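Local coordinates for phthiocerol synthesis polyketide synthase type I PpsC (Mycobacterium tuberculosis, PDB 7AHB), which takes part in phthiocerol polyketide synthesis through an acyltransferase domain that probably selects the acyl-CoA extender unit and loads it on the carrier protein, at residues G57-G62 with K101-I106; A69-F74 with R125-T130; P83-V86 with G90-L93; Q108-L113 with A161-L166; V298-A303 with P321-S326. All coordinates share one frame; numbering follows the deposited sequence.

Interaction 1 (G57-G62 with K101-I106)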
# COMPACT_ATOMS: atom_id res chain seq x y z
N GLY A 57 4.42 3.17 -5.09
CA GLY A 57 4.74 2.56 -6.36
C GLY A 57 6.20 2.16 -6.38
O GLY A 57 7.07 2.94 -5.99
N SER A 58 6.48 0.92 -6.81
CA SER A 58 7.83 0.38 -6.75
C SER A 58 8.17 -0.33 -8.05
O SER A 58 8.81 -1.39 -8.06
CB SER A 58 7.98 -0.58 -5.57
OG SER A 58 7.22 -0.13 -4.45
N GLN A 59 7.75 0.26 -9.17
CA GLN A 59 8.03 -0.35 -10.47
C GLN A 59 9.52 -0.60 -10.64
O GLN A 59 10.36 0.21 -10.25
CB GLN A 59 7.52 0.57 -11.58
CG GLN A 59 8.23 1.93 -11.62
CD GLN A 59 7.58 2.87 -12.62
OE1 GLN A 59 7.22 2.46 -13.76
NE2 GLN A 59 7.36 4.12 -12.20
N TRP A 60 9.84 -1.76 -11.22
CA TRP A 60 11.20 -2.06 -11.63
C TRP A 60 11.17 -2.55 -13.07
O TRP A 60 10.16 -3.10 -13.53
CB TRP A 60 11.88 -3.09 -10.72
CG TRP A 60 11.05 -4.29 -10.39
CD1 TRP A 60 10.23 -4.43 -9.32
CD2 TRP A 60 10.99 -5.51 -11.12
NE1 TRP A 60 9.64 -5.66 -9.34
CE2 TRP A 60 10.10 -6.35 -10.43
CE3 TRP A 60 11.60 -5.98 -12.28
CZ2 TRP A 60 9.79 -7.63 -10.88
CZ3 TRP A 60 11.31 -7.25 -12.73
CH2 TRP A 60 10.40 -8.06 -12.04
N ALA A 61 12.31 -2.36 -13.76
CA ALA A 61 12.43 -2.64 -15.18
C ALA A 61 12.03 -4.06 -15.51
O ALA A 61 12.69 -5.02 -15.10
CB ALA A 61 13.88 -2.40 -15.61
N GLY A 62 10.98 -4.18 -16.32
CA GLY A 62 10.47 -5.47 -16.71
C GLY A 62 9.51 -6.10 -15.73
O GLY A 62 9.19 -7.28 -15.86
N LYS A 101 7.67 -0.62 -19.94
CA LYS A 101 7.65 0.84 -19.97
C LYS A 101 7.62 1.39 -18.55
O LYS A 101 7.04 0.78 -17.64
CB LYS A 101 6.44 1.34 -20.76
CG LYS A 101 6.21 0.63 -22.07
CD LYS A 101 5.59 1.57 -23.09
CE LYS A 101 4.63 0.84 -24.03
NZ LYS A 101 3.22 1.31 -23.78
N GLU A 102 8.24 2.54 -18.35
CA GLU A 102 8.15 3.24 -17.09
C GLU A 102 6.79 3.91 -16.96
O GLU A 102 6.27 4.49 -17.92
CB GLU A 102 9.27 4.28 -16.96
CG GLU A 102 9.28 4.98 -15.63
CD GLU A 102 10.46 5.94 -15.44
OE1 GLU A 102 11.02 6.40 -16.43
OE2 GLU A 102 10.82 6.24 -14.29
N LEU A 103 6.20 3.80 -15.78
CA LEU A 103 5.02 4.59 -15.45
C LEU A 103 5.49 6.00 -15.07
O LEU A 103 6.35 6.17 -14.20
CB LEU A 103 4.25 3.95 -14.30
CG LEU A 103 3.78 2.52 -14.53
CD1 LEU A 103 3.51 1.82 -13.21
CD2 LEU A 103 2.52 2.50 -15.40
N VAL A 104 4.96 7.01 -15.77
CA VAL A 104 5.40 8.39 -15.60
C VAL A 104 4.21 9.23 -15.14
O VAL A 104 3.17 9.24 -15.79
CB VAL A 104 5.98 8.98 -16.90
CG1 VAL A 104 6.30 10.48 -16.73
CG2 VAL A 104 7.21 8.21 -17.32
N GLY A 105 4.40 9.96 -14.06
CA GLY A 105 3.33 10.79 -13.53
C GLY A 105 2.53 10.07 -12.47
O GLY A 105 2.38 8.84 -12.50
N ILE A 106 2.04 10.84 -11.50
CA ILE A 106 1.35 10.25 -10.35
C ILE A 106 0.15 9.42 -10.80
O ILE A 106 -0.20 8.42 -10.17
CB ILE A 106 0.93 11.36 -9.35
CG1 ILE A 106 2.16 12.16 -8.95
CG2 ILE A 106 0.25 10.78 -8.16
CD1 ILE A 106 1.97 12.98 -7.67
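The side-chain amide of Gln59 is the flat group that meets Leu103: its N/O edge is turned to the backbone of that residue, while Glu102 CG and Leu103 CB lie on opposite sides of the amide plane, both displaced outward from its centre. Two hydrogen bonds run along the edge. Leu103 N gives its hydrogen to Gln59 OE1 at 2.6 Å, a short bond, and Gln59 NE2 returns one to Leu103 O at 3.0 Å. Each donor sits in the carbonyl plane on a lone pair, and the second N-H...O angle is a nearly straight 168°. With both ends engaged by one residue, the amide cannot rotate without losing a bond. CG of Gln59 stands between its own N and carbonyl carbon (chi1 63°), and the chain is extended beyond it, which carries the amide across to 101-106. Underneath, Leu103 CB comes to 3.4 Å of Gln59 OE1; Glu102 CG is 3.8 Å from the same oxygen. Ile109 of helix 106-126 adds an apolar neighbour to Gln59. Gly57, Ser58 and Gln59 close the Gly-x-Gly-Ser-Gln sequence that follows the first strand in acyltransferases of the fatty-acid and polyketide synthase family.

Interaction 2 (A69-F74 with R125-T130). With NA (sodium ion), chain Q.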
# COMPACT_ATOMS: atom_id res chain seq x y z
N ALA A 69 3.63 -13.93 -19.20
CA ALA A 69 3.78 -15.05 -20.12
C ALA A 69 3.72 -16.41 -19.45
O ALA A 69 3.40 -17.39 -20.12
CB ALA A 69 5.11 -14.94 -20.87
N ASP A 70 3.99 -16.50 -18.14
CA ASP A 70 4.15 -17.79 -17.48
C ASP A 70 3.12 -18.08 -16.40
O ASP A 70 3.09 -19.20 -15.87
CB ASP A 70 5.55 -17.89 -16.85
CG ASP A 70 6.67 -17.82 -17.88
OD1 ASP A 70 6.35 -17.88 -19.09
OD2 ASP A 70 7.85 -17.71 -17.49
N GLU A 71 2.27 -17.13 -16.04
CA GLU A 71 1.36 -17.25 -14.91
C GLU A 71 -0.02 -16.84 -15.40
O GLU A 71 -0.39 -15.66 -15.35
CB GLU A 71 1.82 -16.40 -13.74
CG GLU A 71 3.09 -16.94 -13.08
CD GLU A 71 2.88 -18.33 -12.45
OE1 GLU A 71 1.71 -18.71 -12.22
OE2 GLU A 71 3.88 -19.03 -12.19
N PRO A 72 -0.82 -17.81 -15.89
CA PRO A 72 -2.12 -17.46 -16.49
C PRO A 72 -3.04 -16.68 -15.58
O PRO A 72 -3.77 -15.81 -16.08
CB PRO A 72 -2.72 -18.84 -16.86
CG PRO A 72 -1.54 -19.72 -17.07
CD PRO A 72 -0.46 -19.23 -16.11
N ALA A 73 -3.04 -16.95 -14.28
CA ALA A 73 -3.90 -16.19 -13.39
C ALA A 73 -3.52 -14.71 -13.39
O ALA A 73 -4.39 -13.83 -13.35
CB ALA A 73 -3.83 -16.76 -11.97
N PHE A 74 -2.23 -14.43 -13.41
CA PHE A 74 -1.78 -13.04 -13.48
C PHE A 74 -2.23 -12.41 -14.79
O PHE A 74 -2.77 -11.30 -14.81
CB PHE A 74 -0.26 -12.99 -13.32
CG PHE A 74 0.30 -11.60 -13.36
CD1 PHE A 74 0.26 -10.78 -12.24
CD2 PHE A 74 0.88 -11.11 -14.51
CE1 PHE A 74 0.77 -9.49 -12.28
CE2 PHE A 74 1.40 -9.82 -14.54
CZ PHE A 74 1.34 -9.02 -13.43
N ARG A 125 -4.01 -16.28 -5.31
CA ARG A 125 -5.23 -17.07 -5.25
C ARG A 125 -5.12 -18.34 -6.09
O ARG A 125 -5.62 -19.40 -5.71
CB ARG A 125 -6.42 -16.24 -5.73
CG ARG A 125 -7.74 -17.05 -5.87
CD ARG A 125 -8.90 -16.10 -5.80
NE ARG A 125 -10.27 -16.64 -5.89
CZ ARG A 125 -10.71 -17.84 -5.51
NH1 ARG A 125 -9.90 -18.79 -5.02
NH2 ARG A 125 -12.01 -18.10 -5.64
N SER A 126 -4.48 -18.23 -7.26
CA SER A 126 -4.35 -19.38 -8.14
C SER A 126 -3.49 -20.48 -7.53
O SER A 126 -3.55 -21.62 -7.98
CB SER A 126 -3.77 -18.96 -9.50
OG SER A 126 -2.40 -18.66 -9.42
N TYR A 127 -2.67 -20.16 -6.53
CA TYR A 127 -1.87 -21.14 -5.81
C TYR A 127 -2.44 -21.44 -4.43
O TYR A 127 -1.72 -21.98 -3.57
CB TYR A 127 -0.42 -20.67 -5.73
CG TYR A 127 0.27 -20.72 -7.06
CD1 TYR A 127 0.59 -21.94 -7.64
CD2 TYR A 127 0.59 -19.56 -7.76
CE1 TYR A 127 1.21 -22.02 -8.87
CE2 TYR A 127 1.22 -19.62 -9.01
CZ TYR A 127 1.53 -20.85 -9.54
OH TYR A 127 2.16 -20.94 -10.77
N GLY A 128 -3.72 -21.09 -4.20
CA GLY A 128 -4.40 -21.48 -2.97
C GLY A 128 -4.16 -20.58 -1.79
O GLY A 128 -4.48 -20.96 -0.67
N VAL A 129 -3.61 -19.38 -2.01
CA VAL A 129 -3.30 -18.44 -0.94
C VAL A 129 -4.27 -17.26 -1.05
O VAL A 129 -4.23 -16.48 -2.01
CB VAL A 129 -1.84 -17.96 -0.99
CG1 VAL A 129 -1.58 -16.94 0.10
CG2 VAL A 129 -0.88 -19.13 -0.89
N THR A 130 -5.14 -17.12 -0.05
CA THR A 130 -6.11 -16.03 0.00
C THR A 130 -6.07 -15.41 1.40
O THR A 130 -5.72 -16.08 2.38
CB THR A 130 -7.54 -16.51 -0.32
OG1 THR A 130 -7.94 -17.45 0.67
CG2 THR A 130 -7.63 -17.16 -1.69
NA NA Q . -1.19 -18.39 -12.51
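Glu71 and Tyr127 make a carboxylate-to-phenol hydrogen bond beside a bound sodium ion, where the start of helix 72-89 meets the end of helix 106-126. Tyr127 OH donates to Glu71 OE1 at 2.7 Å, using the syn lone pair of that oxygen, and the carboxylate lies at the edge of the ring with the two planes 62° apart. The same OE1 is 2.9 Å from the sodium ion, so one oxygen serves phenol and metal together; the cation would tend to keep the carboxylate ionised. The Glu71 side chain is bent at chi2 (-64°), which turns its end back towards the tyrosine. Ala73 belongs to the same sodium site, but its CB, only 3.1 Å from the ion, makes the detail doubtful. Ala73 CB and Ser126 CB are modelled 3.3 Å apart, closer than usual for carbons and equally doubtful, while Ser126 OG bonds to Leu123 O. Past Tyr127 the helix ends in a Schellman motif with Gly128 as C-prime: Gly128 N reaches Arg125 O and Val129 N reaches Trp124 O. Glu71 is the N-cap of helix 72-89, and helix 23-29 covers this corner, with Ala29 touching both Glu71 and Tyr127 and Leu28 packing on the tyrosine.

Interaction 3 (P83-V86 with G90-L93)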
# COMPACT_ATOMS: atom_id res chain seq x y z
N PRO A 83 -9.64 -3.30 -20.15
CA PRO A 83 -10.68 -2.44 -20.74
C PRO A 83 -11.02 -1.23 -19.88
O PRO A 83 -11.18 -0.11 -20.40
CB PRO A 83 -11.89 -3.38 -20.92
CG PRO A 83 -11.29 -4.73 -20.97
CD PRO A 83 -10.10 -4.70 -20.02
N GLU A 84 -11.17 -1.42 -18.57
CA GLU A 84 -11.47 -0.28 -17.72
C GLU A 84 -10.30 0.70 -17.67
O GLU A 84 -10.51 1.91 -17.79
CB GLU A 84 -11.84 -0.77 -16.32
CG GLU A 84 -13.33 -0.99 -16.16
CD GLU A 84 -14.14 0.30 -16.33
OE1 GLU A 84 -14.77 0.48 -17.38
OE2 GLU A 84 -14.12 1.16 -15.42
N PHE A 85 -9.07 0.20 -17.57
CA PHE A 85 -7.91 1.09 -17.60
C PHE A 85 -7.89 1.95 -18.86
O PHE A 85 -7.69 3.17 -18.80
CB PHE A 85 -6.61 0.29 -17.55
CG PHE A 85 -6.11 0.03 -16.17
CD1 PHE A 85 -6.24 0.98 -15.17
CD2 PHE A 85 -5.54 -1.18 -15.85
CE1 PHE A 85 -5.80 0.72 -13.90
CE2 PHE A 85 -5.10 -1.43 -14.59
CZ PHE A 85 -5.22 -0.49 -13.62
N VAL A 86 -8.05 1.31 -20.02
CA VAL A 86 -8.02 2.05 -21.28
C VAL A 86 -9.03 3.19 -21.24
O VAL A 86 -8.73 4.34 -21.58
CB VAL A 86 -8.27 1.09 -22.46
CG1 VAL A 86 -8.65 1.85 -23.72
CG2 VAL A 86 -7.01 0.26 -22.70
N GLY A 90 -6.87 6.17 -19.97
CA GLY A 90 -6.19 6.43 -21.22
C GLY A 90 -4.81 5.79 -21.33
O GLY A 90 -4.00 6.21 -22.16
N PHE A 91 -4.56 4.77 -20.51
CA PHE A 91 -3.24 4.16 -20.38
C PHE A 91 -3.44 2.65 -20.36
O PHE A 91 -4.48 2.16 -19.91
CB PHE A 91 -2.52 4.73 -19.12
CG PHE A 91 -2.23 3.73 -18.03
CD1 PHE A 91 -3.26 3.11 -17.33
CD2 PHE A 91 -0.93 3.43 -17.69
CE1 PHE A 91 -2.99 2.19 -16.32
CE2 PHE A 91 -0.64 2.53 -16.69
CZ PHE A 91 -1.66 1.91 -16.00
N SER A 92 -2.48 1.93 -20.93
CA SER A 92 -2.55 0.48 -21.04
C SER A 92 -1.56 -0.15 -20.06
O SER A 92 -0.35 -0.08 -20.26
CB SER A 92 -2.27 0.03 -22.47
OG SER A 92 -2.07 -1.36 -22.50
N LEU A 93 -2.07 -0.77 -19.00
CA LEU A 93 -1.19 -1.51 -18.11
C LEU A 93 -0.59 -2.72 -18.81
O LEU A 93 0.58 -3.05 -18.59
CB LEU A 93 -1.96 -1.95 -16.85
CG LEU A 93 -1.10 -2.74 -15.87
CD1 LEU A 93 0.18 -2.01 -15.51
CD2 LEU A 93 -1.89 -3.07 -14.58
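Phe85 and Phe91 form a T-shaped pair that secures the turn by which helix 72-89 ends and the chain moves on to helix 93-98. The edge of Phe91 is directed at a face of Phe85, with centroids 5.2 Å apart and planes at 83°. CE1 of Phe91 does the touching, 3.7 Å from Phe85 CD1 and towards the rim of the ring. To bring it there, Phe91 holds a chi1 of 116°, off the staggered positions, which implies some strain. Leu93 adds its CB and CD2 along the CD2/CE2 side of Phe85. Leu157 of helix 153-167 and Leu111 of helix 106-126 also pack on Phe85, so this half is buried and mostly apolar.

The other half is looser and lies at the solvent: Val86 and Gly90 are exposed. Gly90, with positive phi, takes the chain out of the helix, and its N makes a weak hydrogen bond to Val86 O, 3.1 Å long and bent to 128°. Further on, Ser92 is the N-cap of helix 93-98; its OG bonds to Asp95 N and to Glu82 OE2. Back in the core, the closest side-chain approach is Leu93 CD2 to Phe85 CE2 at 3.6 Å.

Interaction 4 (Q108-L113 with A161-L166)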
# COMPACT_ATOMS: atom_id res chain seq x y z
N GLN A 108 -0.33 7.64 -13.72
CA GLN A 108 0.13 6.33 -14.19
C GLN A 108 0.71 5.49 -13.05
O GLN A 108 0.47 4.27 -12.97
CB GLN A 108 1.16 6.49 -15.31
CG GLN A 108 0.52 6.86 -16.64
CD GLN A 108 1.44 6.65 -17.81
OE1 GLN A 108 2.64 6.40 -17.62
NE2 GLN A 108 0.89 6.70 -19.04
N ILE A 109 1.47 6.12 -12.16
CA ILE A 109 2.08 5.40 -11.03
C ILE A 109 1.01 4.78 -10.13
O ILE A 109 1.08 3.60 -9.78
CB ILE A 109 3.02 6.34 -10.25
CG1 ILE A 109 4.29 6.59 -11.06
CG2 ILE A 109 3.36 5.75 -8.91
CD1 ILE A 109 5.18 7.71 -10.49
N GLN A 110 0.02 5.58 -9.72
CA GLN A 110 -1.01 5.06 -8.82
C GLN A 110 -1.91 4.03 -9.52
O GLN A 110 -2.26 2.99 -8.93
CB GLN A 110 -1.84 6.22 -8.26
CG GLN A 110 -1.10 7.11 -7.25
CD GLN A 110 -2.08 7.86 -6.28
OE1 GLN A 110 -3.30 7.53 -6.17
NE2 GLN A 110 -1.55 8.86 -5.55
N LEU A 111 -2.32 4.33 -10.75
CA LEU A 111 -3.18 3.40 -11.48
C LEU A 111 -2.46 2.08 -11.76
O LEU A 111 -3.02 0.99 -11.57
CB LEU A 111 -3.65 4.04 -12.78
CG LEU A 111 -4.77 5.07 -12.64
CD1 LEU A 111 -4.93 5.90 -13.88
CD2 LEU A 111 -6.07 4.31 -12.27
N GLY A 112 -1.21 2.17 -12.24
CA GLY A 112 -0.42 0.96 -12.44
C GLY A 112 -0.26 0.14 -11.18
O GLY A 112 -0.31 -1.10 -11.22
N LEU A 113 -0.03 0.80 -10.05
CA LEU A 113 0.18 0.07 -8.80
C LEU A 113 -1.06 -0.75 -8.42
O LEU A 113 -0.96 -1.92 -8.06
CB LEU A 113 0.53 1.05 -7.70
CG LEU A 113 0.61 0.48 -6.29
CD1 LEU A 113 1.66 -0.64 -6.23
CD2 LEU A 113 0.89 1.57 -5.23
N ALA A 161 -8.09 6.90 -10.01
CA ALA A 161 -8.03 7.87 -11.11
C ALA A 161 -8.35 9.28 -10.64
O ALA A 161 -7.64 10.23 -10.98
CB ALA A 161 -8.99 7.47 -12.22
N VAL A 162 -9.43 9.42 -9.86
CA VAL A 162 -9.82 10.73 -9.36
C VAL A 162 -8.74 11.29 -8.44
O VAL A 162 -8.23 12.40 -8.65
CB VAL A 162 -11.18 10.64 -8.63
CG1 VAL A 162 -11.46 11.94 -7.89
CG2 VAL A 162 -12.31 10.31 -9.60
N ARG A 163 -8.39 10.54 -7.39
CA ARG A 163 -7.43 11.04 -6.41
C ARG A 163 -6.11 11.41 -7.08
O ARG A 163 -5.56 12.48 -6.81
CB ARG A 163 -7.18 10.01 -5.31
CG ARG A 163 -6.17 10.47 -4.26
CD ARG A 163 -5.73 9.29 -3.38
NE ARG A 163 -5.18 8.21 -4.21
CZ ARG A 163 -5.40 6.92 -4.01
NH1 ARG A 163 -6.14 6.49 -2.97
NH2 ARG A 163 -4.85 6.05 -4.83
N SER A 164 -5.60 10.52 -7.94
CA SER A 164 -4.30 10.77 -8.56
C SER A 164 -4.34 11.97 -9.50
O SER A 164 -3.35 12.71 -9.60
CB SER A 164 -3.79 9.53 -9.30
OG SER A 164 -4.58 9.21 -10.40
N ARG A 165 -5.45 12.19 -10.19
CA ARG A 165 -5.56 13.38 -11.03
C ARG A 165 -5.58 14.65 -10.19
O ARG A 165 -5.03 15.68 -10.61
CB ARG A 165 -6.81 13.32 -11.90
CG ARG A 165 -6.90 14.48 -12.87
CD ARG A 165 -8.28 15.13 -12.85
NE ARG A 165 -9.34 14.17 -13.14
CZ ARG A 165 -10.31 13.83 -12.29
NH1 ARG A 165 -10.37 14.37 -11.08
NH2 ARG A 165 -11.22 12.92 -12.66
N LEU A 166 -6.25 14.60 -9.04
CA LEU A 166 -6.26 15.74 -8.13
C LEU A 166 -4.88 16.04 -7.54
O LEU A 166 -4.57 17.20 -7.29
CB LEU A 166 -7.27 15.50 -7.00
CG LEU A 166 -8.73 15.38 -7.47
CD1 LEU A 166 -9.67 15.12 -6.31
CD2 LEU A 166 -9.15 16.67 -8.19
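Segments 108-113 and 161-166 are nearly antiparallel helices, 158° between their directions and 9.2 Å between axes, with Gln110 level with Ser164 and Leu111 with Ala161. This is helix-to-helix packing in the large subdomain of the acyltransferase fold, between helices 106-126 and 153-167. Its polar centre is Gln110 OE1, held by two nitrogens of Arg163 that reach it side-on at the edge of the guanidinium group. NH2 comes to 2.5 Å of that oxygen, short enough that the exact length is doubtful, from above the carbonyl plane; NE, at 2.8 Å, lies in the plane on a lone pair, though its N-H...O angle is bent to 136°. The two side chains cross at about a right angle. A bend in the arginine at chi3 (57°) swings the guanidinium back to the amide, whereas the glutamine runs out extended. Beside this grip Ser164 CB packs against the amide, 3.7 Å from Gln110 OE1, while Ser164 OG is turned to Thr160 O in its own helix. Met251 and Met139 also lie against Arg163, which is near the probable GxSxG nucleophile elbow. In related malonyl transferases an arginine on this helix takes the extender carboxylate, and the position of Arg163 is consistent with that. On the other flank, Leu111 CD2 rests 4.0 Å from Ala161 N and 4.3 Å from Ala161 CB.

Interaction 5 (V298-A303 with P321-S326). With SCN (thiocyanate ion), chain N.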
# COMPACT_ATOMS: atom_id res chain seq x y z
N VAL A 298 -1.34 7.56 8.58
CA VAL A 298 -1.53 6.15 8.27
C VAL A 298 -1.22 5.34 9.53
O VAL A 298 -0.08 5.33 9.99
CB VAL A 298 -0.64 5.70 7.10
CG1 VAL A 298 -0.82 4.18 6.87
CG2 VAL A 298 -0.94 6.49 5.84
N ARG A 299 -2.22 4.67 10.08
CA ARG A 299 -2.05 3.91 11.33
C ARG A 299 -1.55 2.49 11.04
O ARG A 299 -2.19 1.49 11.38
CB ARG A 299 -3.36 3.88 12.10
CG ARG A 299 -4.00 5.22 12.31
CD ARG A 299 -3.59 5.84 13.64
NE ARG A 299 -4.08 7.21 13.76
CZ ARG A 299 -3.82 8.02 14.78
NH1 ARG A 299 -3.12 7.58 15.82
NH2 ARG A 299 -4.29 9.26 14.76
N PHE A 300 -0.39 2.42 10.39
CA PHE A 300 0.11 1.14 9.91
C PHE A 300 0.62 0.29 11.05
O PHE A 300 0.30 -0.89 11.13
CB PHE A 300 1.21 1.33 8.86
CG PHE A 300 1.69 0.06 8.25
CD1 PHE A 300 0.85 -0.72 7.47
CD2 PHE A 300 2.97 -0.39 8.46
CE1 PHE A 300 1.28 -1.91 6.92
CE2 PHE A 300 3.41 -1.58 7.91
CZ PHE A 300 2.57 -2.34 7.15
N HIS A 301 1.47 0.86 11.91
CA HIS A 301 1.93 0.20 13.12
C HIS A 301 0.77 -0.42 13.89
O HIS A 301 0.80 -1.61 14.24
CB HIS A 301 2.71 1.23 13.95
CG HIS A 301 2.93 0.86 15.38
ND1 HIS A 301 3.27 1.80 16.33
CD2 HIS A 301 2.87 -0.33 16.03
CE1 HIS A 301 3.41 1.20 17.50
NE2 HIS A 301 3.17 -0.09 17.35
N GLN A 302 -0.28 0.35 14.13
CA GLN A 302 -1.38 -0.12 14.97
C GLN A 302 -2.20 -1.20 14.26
O GLN A 302 -2.66 -2.16 14.89
CB GLN A 302 -2.25 1.06 15.38
CG GLN A 302 -1.50 2.15 16.18
CD GLN A 302 -0.95 3.34 15.32
OE1 GLN A 302 -0.72 3.22 14.11
NE2 GLN A 302 -0.74 4.49 15.99
N ALA A 303 -2.39 -1.06 12.96
CA ALA A 303 -3.13 -2.08 12.21
C ALA A 303 -2.39 -3.42 12.21
O ALA A 303 -3.01 -4.48 12.40
CB ALA A 303 -3.37 -1.60 10.77
N PRO A 321 9.35 -5.59 -1.82
CA PRO A 321 8.93 -5.50 -0.42
C PRO A 321 9.55 -4.31 0.30
O PRO A 321 10.77 -4.25 0.48
CB PRO A 321 9.41 -6.82 0.20
CG PRO A 321 10.07 -7.61 -0.93
CD PRO A 321 10.41 -6.60 -2.02
N LEU A 322 8.74 -3.33 0.68
CA LEU A 322 9.25 -2.21 1.45
C LEU A 322 8.70 -2.16 2.87
O LEU A 322 9.21 -1.37 3.68
CB LEU A 322 8.94 -0.89 0.74
CG LEU A 322 9.68 -0.67 -0.59
CD1 LEU A 322 9.05 0.57 -1.29
CD2 LEU A 322 11.19 -0.49 -0.43
N LEU A 323 7.69 -2.97 3.20
CA LEU A 323 7.07 -2.92 4.53
C LEU A 323 7.40 -4.11 5.42
O LEU A 323 7.05 -4.10 6.61
CB LEU A 323 5.55 -2.81 4.39
CG LEU A 323 5.01 -1.68 3.52
CD1 LEU A 323 3.51 -1.79 3.39
CD2 LEU A 323 5.44 -0.36 4.09
N THR A 324 8.05 -5.14 4.88
CA THR A 324 8.20 -6.36 5.65
C THR A 324 9.08 -6.15 6.88
O THR A 324 8.84 -6.78 7.92
CB THR A 324 8.75 -7.47 4.75
OG1 THR A 324 9.92 -7.02 4.07
CG2 THR A 324 7.70 -7.88 3.70
N HIS A 325 10.08 -5.26 6.80
CA HIS A 325 10.88 -4.98 7.99
C HIS A 325 10.06 -4.24 9.05
O HIS A 325 10.18 -4.54 10.25
CB HIS A 325 12.11 -4.15 7.62
CG HIS A 325 12.89 -3.67 8.80
ND1 HIS A 325 13.56 -4.53 9.65
CD2 HIS A 325 13.09 -2.42 9.30
CE1 HIS A 325 14.16 -3.83 10.61
NE2 HIS A 325 13.88 -2.55 10.42
N SER A 326 9.25 -3.26 8.64
CA SER A 326 8.39 -2.56 9.60
C SER A 326 7.36 -3.50 10.20
O SER A 326 7.05 -3.41 11.40
CB SER A 326 7.68 -1.39 8.91
OG SER A 326 8.62 -0.41 8.51
S SCN N . 6.05 3.39 5.75
C SCN N . 7.07 1.99 6.29
N SCN N . 7.71 1.11 6.63
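Apolar packing comes first: the Phe300 ring abuts Leu323 and Ser326. CZ at the far end of the ring is 3.9 Å from Leu323 CD1, with Leu323 CB slightly more distant, and the two side chains meet at a slant. Ser326 CB lies at the ring edge, close to the plane, 4.4 Å from Phe300 CE2. Phe300 reaches them because CG is anti to the backbone N (chi1 -176°), throwing the ring out from the first turn of helix 300-308. His137 meets the same ring edge-to-face, which places Phe300 near the probable GxSxG nucleophile elbow.

Polar contacts do not bridge the segments directly. Ser326 OG instead gives a hydrogen bond of 2.6 Å to the nitrogen of a thiocyanate ion, whose carbon is 3.6 Å from Leu323 CD2. The ion probably comes from the crystallisation liquor, but it shows that Ser326 and Leu323 border a place able to hold a small anion. Gln206 OE1 is a second, weak partner of that hydroxyl.

Hydrogen bonds to the backbone fix each side. The amides of Leu322 and Leu323 are held by the two carboxylate oxygens of Glu316, at the end of strand 313-316. Val298 pairs with Gly199 and Tyr201, so the contact lies between the starts of helices 300-308 and 324-334, the first flanked by strand 197-201 of the antiparallel sheet and the second by strand 313-316 of the parallel sheet.

How the interactions relate
From the N terminus, interaction 1 closes a largely helical loop from the turn after strand 49-53 to the turn before helix 106-126. Interaction 3, a short closure at the end of helix 72-89, nests inside it and also inside interaction 2. Interaction 2 opens within interaction 1 but closes at the far end of helix 106-126, so it crosses both interaction 1 and interaction 4. Interaction 4 follows interactions 1 and 3 in series and brings helix 153-167 against helix 106-126. Leu103, Phe91 and Gln108 make interactions 1, 3 and 4 one continuous patch. Interaction 5, last and in series, closes a short loop from helix 300-308 through strand 313-316 to helix 324-334, touching interaction 1 through Leu322 and Ser58.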